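JSC1_58120g3 ([Leptolyngbya] sp. JSC-1, PDB 6XHH) probably senses far-red light as a cyanobacteriochrome, its GAF domain holding a verdin-type bilin as chromophore. Local coordinates at residues T26-I40 / F51-L63. Sequence-based numbering, arbitrary orientation.
With EDO (1,2-ethanediol), chain E.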
loop_
_atom_site.group_PDB
_atom_site.type_symbol
_atom_site.label_atom_id
_atom_site.label_comp_id
_atom_site.label_asym_id
_atom_site.label_seq_id
_atom_site.Cartn_x
_atom_site.Cartn_y
_atom_site.Cartn_z
ATOM N N THR A 26 6.918 0.210 -7.756
ATOM C CA THR A 26 6.261 1.458 -7.367
ATOM C C THR A 26 6.006 2.343 -8.585
ATOM O O THR A 26 4.943 2.969 -8.689
ATOM C CB THR A 26 7.066 2.219 -6.303
ATOM O OG1 THR A 26 8.387 2.483 -6.764
ATOM C CG2 THR A 26 7.143 1.455 -4.996
ATOM N N GLN A 27 6.961 2.387 -9.526
ATOM C CA GLN A 27 6.794 3.180 -10.741
ATOM C C GLN A 27 5.635 2.674 -11.581
ATOM O O GLN A 27 4.813 3.464 -12.062
ATOM C CB GLN A 27 8.087 3.155 -11.561
ATOM C CG GLN A 27 9.270 3.884 -10.919
ATOM C CD GLN A 27 10.398 4.200 -11.903
ATOM O OE1 GLN A 27 10.190 4.263 -13.119
ATOM N NE2 GLN A 27 11.603 4.381 -11.375
ATOM N N GLU A 28 5.560 1.360 -11.784
ATOM C CA GLU A 28 4.531 0.826 -12.672
ATOM C C GLU A 28 3.138 0.978 -12.074
ATOM O O GLU A 28 2.188 1.320 -12.786
ATOM C CB GLU A 28 4.823 -0.638 -12.990
ATOM C CG GLU A 28 6.078 -0.847 -13.791
ATOM C CD GLU A 28 6.137 0.032 -15.014
ATOM O OE1 GLU A 28 5.095 0.177 -15.694
ATOM O OE2 GLU A 28 7.227 0.573 -15.291
ATOM N N VAL A 29 2.987 0.720 -10.776
ATOM C CA VAL A 29 1.689 0.919 -10.142
ATOM C C VAL A 29 1.276 2.387 -10.186
ATOM O O VAL A 29 0.103 2.701 -10.430
ATOM C CB VAL A 29 1.701 0.376 -8.702
ATOM C CG1 VAL A 29 0.412 0.775 -7.991
ATOM C CG2 VAL A 29 1.866 -1.143 -8.713
ATOM N N ARG A 30 2.219 3.307 -9.943
ATOM C CA ARG A 30 1.875 4.731 -9.954
ATOM C C ARG A 30 1.400 5.173 -11.334
ATOM O O ARG A 30 0.395 5.880 -11.461
ATOM C CB ARG A 30 3.068 5.582 -9.508
ATOM C CG ARG A 30 2.651 6.990 -9.059
ATOM C CD ARG A 30 3.730 8.059 -9.286
ATOM N NE ARG A 30 4.237 8.033 -10.656
ATOM C CZ ARG A 30 3.583 8.492 -11.721
ATOM N NH1 ARG A 30 4.142 8.400 -12.922
ATOM N NH2 ARG A 30 2.375 9.035 -11.603
ATOM N N ARG A 31 2.125 4.762 -12.380
ATOM C CA ARG A 31 1.743 5.067 -13.759
ATOM C C ARG A 31 0.372 4.484 -14.095
ATOM O O ARG A 31 -0.491 5.162 -14.669
ATOM C CB ARG A 31 2.814 4.499 -14.702
ATOM C CG ARG A 31 2.620 4.792 -16.187
ATOM C CD ARG A 31 3.755 4.181 -17.028
ATOM N NE ARG A 31 3.386 2.897 -17.625
ATOM C CZ ARG A 31 3.186 2.705 -18.926
ATOM N NH1 ARG A 31 3.319 3.712 -19.778
ATOM N NH2 ARG A 31 2.853 1.502 -19.377
ATOM N N LEU A 32 0.168 3.210 -13.751
ATOM C CA LEU A 32 -1.088 2.527 -14.047
ATOM C C LEU A 32 -2.279 3.252 -13.433
ATOM O O LEU A 32 -3.293 3.487 -14.100
ATOM C CB LEU A 32 -1.005 1.094 -13.524
ATOM C CG LEU A 32 -2.256 0.231 -13.674
ATOM C CD1 LEU A 32 -2.578 0.051 -15.143
ATOM C CD2 LEU A 32 -2.044 -1.118 -13.000
ATOM N N PHE A 33 -2.170 3.621 -12.161
ATOM C CA PHE A 33 -3.261 4.291 -11.461
ATOM C C PHE A 33 -3.327 5.791 -11.725
ATOM O O PHE A 33 -4.308 6.429 -11.326
ATOM C CB PHE A 33 -3.135 4.046 -9.952
ATOM C CG PHE A 33 -3.532 2.649 -9.516
ATOM C CD1 PHE A 33 -4.077 1.742 -10.416
ATOM C CD2 PHE A 33 -3.372 2.251 -8.200
ATOM C CE1 PHE A 33 -4.463 0.460 -10.010
ATOM C CE2 PHE A 33 -3.755 0.964 -7.791
ATOM C CZ PHE A 33 -4.292 0.074 -8.699
ATOM N N GLY A 34 -2.327 6.362 -12.392
ATOM C CA GLY A 34 -2.266 7.801 -12.585
ATOM C C GLY A 34 -2.360 8.560 -11.276
ATOM O O GLY A 34 -3.154 9.501 -11.146
ATOM N N ILE A 35 -1.560 8.165 -10.290
ATOM C CA ILE A 35 -1.635 8.808 -8.982
ATOM C C ILE A 35 -0.295 9.425 -8.606
ATOM O O ILE A 35 0.678 9.357 -9.370
ATOM C CB ILE A 35 -2.086 7.821 -7.893
ATOM C CG1 ILE A 35 -1.133 6.611 -7.828
ATOM C CG2 ILE A 35 -3.541 7.395 -8.127
ATOM C CD1 ILE A 35 -1.571 5.540 -6.818
ATOM N N GLU A 36 -0.226 10.009 -7.413
ATOM C CA GLU A 36 0.896 10.864 -7.057
ATOM C C GLU A 36 1.967 10.171 -6.225
ATOM O O GLU A 36 3.103 10.647 -6.202
ATOM C CB GLU A 36 0.375 12.114 -6.331
ATOM C CG GLU A 36 -0.352 13.036 -7.314
ATOM C CD GLU A 36 -1.359 14.008 -6.694
ATOM O OE1 GLU A 36 -1.771 13.866 -5.520
ATOM O OE2 GLU A 36 -1.745 14.951 -7.419
ATOM N N ARG A 37 1.656 9.057 -5.561
ATOM C CA ARG A 37 2.705 8.338 -4.848
ATOM C C ARG A 37 2.311 6.891 -4.652
ATOM O O ARG A 37 1.158 6.600 -4.358
ATOM C CB ARG A 37 2.998 8.964 -3.477
ATOM C CG ARG A 37 4.371 8.612 -2.962
ATOM C CD ARG A 37 4.519 8.852 -1.484
ATOM N NE ARG A 37 4.302 10.238 -1.063
ATOM C CZ ARG A 37 5.219 11.204 -1.121
ATOM N NH1 ARG A 37 6.437 10.965 -1.606
ATOM N NH2 ARG A 37 4.918 12.418 -0.674
ATOM N N VAL A 38 3.282 5.999 -4.819
ATOM C CA VAL A 38 3.180 4.605 -4.398
ATOM C C VAL A 38 4.436 4.282 -3.600
ATOM O O VAL A 38 5.546 4.639 -4.006
ATOM C CB VAL A 38 3.023 3.640 -5.592
ATOM C CG1 VAL A 38 2.964 2.189 -5.106
ATOM C CG2 VAL A 38 1.770 3.966 -6.365
ATOM N N THR A 39 4.262 3.610 -2.465
ATOM C CA THR A 39 5.361 3.320 -1.561
ATOM C C THR A 39 5.385 1.844 -1.187
ATOM O O THR A 39 4.348 1.171 -1.112
ATOM C CB THR A 39 5.285 4.130 -0.247
ATOM O OG1 THR A 39 4.077 3.798 0.466
ATOM C CG2 THR A 39 5.305 5.603 -0.513
ATOM N N ILE A 40 6.592 1.367 -0.904
ATOM C CA ILE A 40 6.818 0.105 -0.221
ATOM C C ILE A 40 7.390 0.426 1.146
ATOM O O ILE A 40 8.399 1.139 1.260
ATOM C CB ILE A 40 7.756 -0.817 -1.020
ATOM C CG1 ILE A 40 7.076 -1.231 -2.329
ATOM C CG2 ILE A 40 8.116 -2.057 -0.204
ATOM C CD1 ILE A 40 8.046 -1.761 -3.394
ATOM N N PHE A 51 9.711 3.684 5.348
ATOM C CA PHE A 51 9.548 3.740 3.899
ATOM C C PHE A 51 10.839 3.296 3.202
ATOM O O PHE A 51 11.892 3.925 3.377
ATOM C CB PHE A 51 9.180 5.158 3.467
ATOM C CG PHE A 51 7.834 5.607 3.935
ATOM C CD1 PHE A 51 6.696 5.302 3.199
ATOM C CD2 PHE A 51 7.701 6.333 5.107
ATOM C CE1 PHE A 51 5.451 5.729 3.621
ATOM C CE2 PHE A 51 6.455 6.747 5.553
ATOM C CZ PHE A 51 5.329 6.460 4.806
ATOM N N ILE A 52 10.752 2.256 2.375
ATOM C CA ILE A 52 11.916 1.696 1.692
ATOM C C ILE A 52 12.061 2.228 0.274
ATOM O O ILE A 52 13.169 2.552 -0.159
ATOM C CB ILE A 52 11.826 0.157 1.685
ATOM C CG1 ILE A 52 11.660 -0.352 3.108
ATOM C CG2 ILE A 52 13.047 -0.453 0.987
ATOM C CD1 ILE A 52 12.765 0.055 4.021
ATOM N N THR A 53 10.959 2.286 -0.470
ATOM C CA THR A 53 10.967 2.671 -1.872
ATOM C C THR A 53 9.718 3.476 -2.181
ATOM O O THR A 53 8.649 3.243 -1.604
ATOM C CB THR A 53 11.024 1.442 -2.794
ATOM O OG1 THR A 53 12.099 0.612 -2.372
ATOM C CG2 THR A 53 11.287 1.860 -4.237
ATOM N N GLU A 54 9.846 4.412 -3.114
ATOM C CA GLU A 54 8.697 5.202 -3.499
ATOM C C GLU A 54 8.827 5.633 -4.948
ATOM O O GLU A 54 9.931 5.723 -5.496
ATOM C CB GLU A 54 8.549 6.423 -2.587
ATOM C CG GLU A 54 9.562 7.513 -2.864
ATOM C CD GLU A 54 9.632 8.544 -1.756
ATOM O OE1 GLU A 54 10.749 8.844 -1.278
ATOM O OE2 GLU A 54 8.561 9.051 -1.355
ATOM N N SER A 55 7.675 5.884 -5.563
ATOM C CA SER A 55 7.580 6.571 -6.844
ATOM C C SER A 55 6.608 7.719 -6.628
ATOM O O SER A 55 5.526 7.515 -6.071
ATOM C CB SER A 55 7.106 5.626 -7.958
ATOM O OG SER A 55 6.673 6.328 -9.111
ATOM N N GLU A 56 7.015 8.932 -6.988
ATOM C CA GLU A 56 6.209 10.111 -6.714
ATOM C C GLU A 56 6.094 10.986 -7.959
ATOM O O GLU A 56 6.985 10.998 -8.813
ATOM C CB GLU A 56 6.808 10.884 -5.522
ATOM C CG GLU A 56 6.177 12.224 -5.213
ATOM C CD GLU A 56 6.850 13.369 -5.952
ATOM O OE1 GLU A 56 8.089 13.519 -5.858
ATOM O OE2 GLU A 56 6.134 14.115 -6.637
ATOM N N ALA A 57 4.978 11.712 -8.056
ATOM C CA ALA A 57 4.721 12.633 -9.157
ATOM C C ALA A 57 4.008 13.868 -8.628
ATOM O O ALA A 57 2.999 13.753 -7.925
ATOM C CB ALA A 57 3.879 11.965 -10.252
ATOM N N GLY A 58 4.544 15.046 -8.946
ATOM C CA GLY A 58 3.889 16.285 -8.576
ATOM C C GLY A 58 4.645 17.155 -7.593
ATOM O O GLY A 58 4.076 18.120 -7.066
ATOM N N GLY A 59 5.908 16.830 -7.320
ATOM C CA GLY A 59 6.740 17.672 -6.474
ATOM C C GLY A 59 6.423 17.599 -4.991
ATOM O O GLY A 59 6.324 18.622 -4.307
ATOM N N TRP A 60 6.272 16.387 -4.487
ATOM C CA TRP A 60 5.972 16.106 -3.092
ATOM C C TRP A 60 7.255 15.783 -2.331
ATOM O O TRP A 60 8.297 15.493 -2.924
ATOM C CB TRP A 60 4.975 14.944 -3.019
ATOM C CG TRP A 60 3.785 15.225 -3.868
ATOM C CD1 TRP A 60 3.582 14.858 -5.174
ATOM C CD2 TRP A 60 2.645 15.993 -3.486
ATOM N NE1 TRP A 60 2.373 15.340 -5.613
ATOM C CE2 TRP A 60 1.778 16.040 -4.598
ATOM C CE3 TRP A 60 2.271 16.650 -2.307
ATOM C CZ2 TRP A 60 0.555 16.711 -4.562
ATOM C CZ3 TRP A 60 1.054 17.304 -2.272
ATOM C CH2 TRP A 60 0.215 17.340 -3.395
ATOM N N ARG A 61 7.173 15.832 -1.001
ATOM C CA ARG A 61 8.312 15.425 -0.188
ATOM C C ARG A 61 8.604 13.948 -0.400
ATOM O O ARG A 61 7.698 13.134 -0.594
ATOM C CB ARG A 61 8.052 15.685 1.301
ATOM C CG ARG A 61 8.179 17.140 1.708
ATOM C CD ARG A 61 8.538 17.341 3.177
ATOM N NE ARG A 61 7.637 16.659 4.104
ATOM C CZ ARG A 61 6.413 17.065 4.432
ATOM N NH1 ARG A 61 5.886 18.162 3.901
ATOM N NH2 ARG A 61 5.702 16.354 5.297
ATOM N N LYS A 62 9.889 13.607 -0.342
ATOM C CA LYS A 62 10.310 12.215 -0.389
ATOM C C LYS A 62 10.110 11.578 0.978
ATOM O O LYS A 62 10.509 12.148 2.000
ATOM C CB LYS A 62 11.774 12.114 -0.817
ATOM C CG LYS A 62 11.973 12.349 -2.307
ATOM C CD LYS A 62 13.375 11.966 -2.758
ATOM C CE LYS A 62 13.834 12.823 -3.934
ATOM N NZ LYS A 62 15.082 12.296 -4.561
ATOM N N LEU A 63 9.468 10.406 0.998
ATOM C CA LEU A 63 9.232 9.685 2.242
ATOM C C LEU A 63 10.297 8.645 2.551
ATOM O O LEU A 63 10.434 8.252 3.716
ATOM C CB LEU A 63 7.860 8.996 2.215
ATOM C CG LEU A 63 6.728 9.967 1.894
ATOM C CD1 LEU A 63 5.416 9.216 2.010
ATOM C CD2 LEU A 63 6.759 11.179 2.812
HETATM C C1 EDO E . -7.160 9.542 -10.872
HETATM O O1 EDO E . -5.879 8.899 -10.761
HETATM C C2 EDO E . -6.980 11.020 -11.222
HETATM O O2 EDO E . -6.009 11.130 -12.277
HETATM O O HOH W 1 0.501 16.532 -8.274
#
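Strands 37-43 and 49-56 pair as an antiparallel hairpin within the central sheet of the GAF domain, and residues 37-40 and 51-56 meet here. Val38 and Ser55 exchange two backbone bonds, Val38 N to Ser55 O at 3.0 Å and Ser55 N to Val38 O at 2.9 Å. Farther along, Ile52 and Thr53 both face Ile40 in a classic beta bulge, and Ile40 O accepts from both of their amides.

On the face bearing Arg37, Thr39, Glu54 and Glu56, Arg37 reaches across to the loop after the second strand. With CG anti to N (chi1 -158°) and a bend at chi3, its guanidinium ends among the carbonyl of Arg61, the carboxylate of Glu54 and the side chain of Leu63. Arg37 NH1 and Arg37 NH2 grip Arg61 O end-on at 2.7 Å and 2.9 Å respectively, both within the carbonyl plane. Arg37 NH1 also forms a salt bridge to Glu54 OE2 (2.9 Å), though as a hydrogen bond it is weak, while Leu63 N donates to that same oxygen on its syn lone pair. Leu63 CG sits over the centre of the guanidinium, with Glu56 CG over the opposite face. Replacing Arg37 by alanine would probably cost Arg61 O both of these donors, leave Glu54 without its salt-bridge mate and open a gap between Leu63 and Glu56 CG.

Nearby, Phe51, which touches the bound bilin, turns its ring edge to Thr39 CB, while Leu63 CB lies over one face.

The opposite face, with Val38, Ile40, Thr53 and Ser55, packs against helix 18-33, where Ser55 CB lies 3.5 Å from Thr26 O. Arg30 lays its guanidinium over Ala57 CB and donates from Arg30 NH2 to Ile35 O at 2.8 Å, in the guanidinium plane; its NE bond to Ser55 OG is weak. Gly34, the C' residue of a Schellman motif, ends this helix, and Ile35 and Glu36 lead into strand 37-43.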